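Local atomic coordinates of putative exported protein (Bordetella pertussis Tohama I, PDB entry 2PFZ), a protein that binds pyroglutamic acid as an extracytoplasmic solute receptor, probably delivering it to a tripartite ATP-independent periplasmic (TRAP) transporter. Residues K150-E153 against Q158-T161. Residues are numbered along the deposited sequence; the frame is centred on the assembly and turned at random.
Sequences KIAE and QPVT
With CG swung to about -60° from the backbone N (chi1 -72°) and CD anti to CA (chi2 166°), Glu-153 brings its methylene CG to a light touch, 4.3 Å from Pro-159 CD, while its carboxylate bends away from that atom. The main contact is the methyl of Ala-152 on the Pro-159 ring: Ala-152 CB lies 3.6 Å from Pro-159 CB and 3.8 Å from Pro-159 CG, so a single methyl sits over one face of the pyrrolidine, displaced toward CB and CG. Alanine suits this buried position between helix and strand because its short side chain lets the backbones come close; Ala-152 CA and Pro-159 CA are 6.0 Å apart. Pro-159 sits in an extended strand, its CB pointing toward the helix, and offers a compact apolar surface. In this outermost strand Gln-158 bonds with Leu-139 and Trp-141, and Val-160 with Trp-141 and Ala-143, so a proline between them breaks none of these bonds. Trp-141 also touches both Ala-152 and Pro-159, extending the apolar packing. Glutamate suits the outer margin, where its aliphatic part touches the ring and its charged end belongs to an exposed residue. The contact packs helix 146-155 against edge strand 158-161, closing the beta-alpha-beta crossover that starts at strand 140-143, a unit characteristic of periplasmic binding protein domains.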
# COMPACT_ATOMS: atom_id res chain seq x y z
N LYS A 150 -5.42 13.82 2.60
CA LYS A 150 -6.55 14.46 1.92
C LYS A 150 -7.90 13.94 2.45
O LYS A 150 -8.79 14.72 2.73
CB LYS A 150 -6.48 14.30 0.39
CG LYS A 150 -7.62 15.00 -0.35
CD LYS A 150 -7.67 16.50 0.01
CE LYS A 150 -8.58 17.28 -0.95
NZ LYS A 150 -8.14 18.73 -1.06
N ILE A 151 -8.02 12.62 2.58
CA ILE A 151 -9.23 12.01 3.14
C ILE A 151 -9.52 12.57 4.53
O ILE A 151 -10.66 12.96 4.82
CB ILE A 151 -9.13 10.47 3.18
CG1 ILE A 151 -9.04 9.93 1.73
CG2 ILE A 151 -10.31 9.87 3.99
CD1 ILE A 151 -8.71 8.44 1.57
N ALA A 152 -8.49 12.62 5.37
CA ALA A 152 -8.63 13.22 6.71
C ALA A 152 -9.20 14.63 6.60
O ALA A 152 -10.21 14.96 7.25
CB ALA A 152 -7.27 13.23 7.45
N GLU A 153 -8.59 15.46 5.75
CA GLU A 153 -9.05 16.83 5.63
C GLU A 153 -10.50 16.88 5.17
O GLU A 153 -11.26 17.76 5.57
CB GLU A 153 -8.16 17.62 4.66
CG GLU A 153 -6.79 17.92 5.23
CD GLU A 153 -5.81 18.40 4.17
OE1 GLU A 153 -6.23 18.60 3.01
OE2 GLU A 153 -4.63 18.57 4.50
N GLN A 158 -7.73 15.98 11.47
CA GLN A 158 -6.51 16.78 11.42
C GLN A 158 -5.33 15.82 11.31
O GLN A 158 -4.98 15.14 12.27
CB GLN A 158 -6.41 17.71 12.63
CG GLN A 158 -7.51 18.81 12.60
CD GLN A 158 -7.54 19.67 13.85
OE1 GLN A 158 -7.88 20.85 13.79
NE2 GLN A 158 -7.21 19.07 14.99
N PRO A 159 -4.77 15.70 10.09
CA PRO A 159 -3.79 14.65 9.96
C PRO A 159 -2.37 15.09 10.20
O PRO A 159 -2.03 16.27 10.04
CB PRO A 159 -3.95 14.23 8.51
CG PRO A 159 -4.26 15.54 7.80
CD PRO A 159 -5.02 16.38 8.81
N VAL A 160 -1.56 14.12 10.59
CA VAL A 160 -0.12 14.24 10.55
C VAL A 160 0.42 12.92 9.97
O VAL A 160 -0.07 11.84 10.27
CB VAL A 160 0.47 14.56 11.94
CG1 VAL A 160 0.17 13.46 12.92
CG2 VAL A 160 1.97 14.79 11.84
N THR A 161 1.43 13.04 9.11
CA THR A 161 2.03 11.83 8.53
C THR A 161 3.00 11.17 9.48
O THR A 161 3.91 11.83 10.02
CB THR A 161 2.79 12.16 7.23
OG1 THR A 161 1.85 12.59 6.26
CG2 THR A 161 3.55 10.97 6.69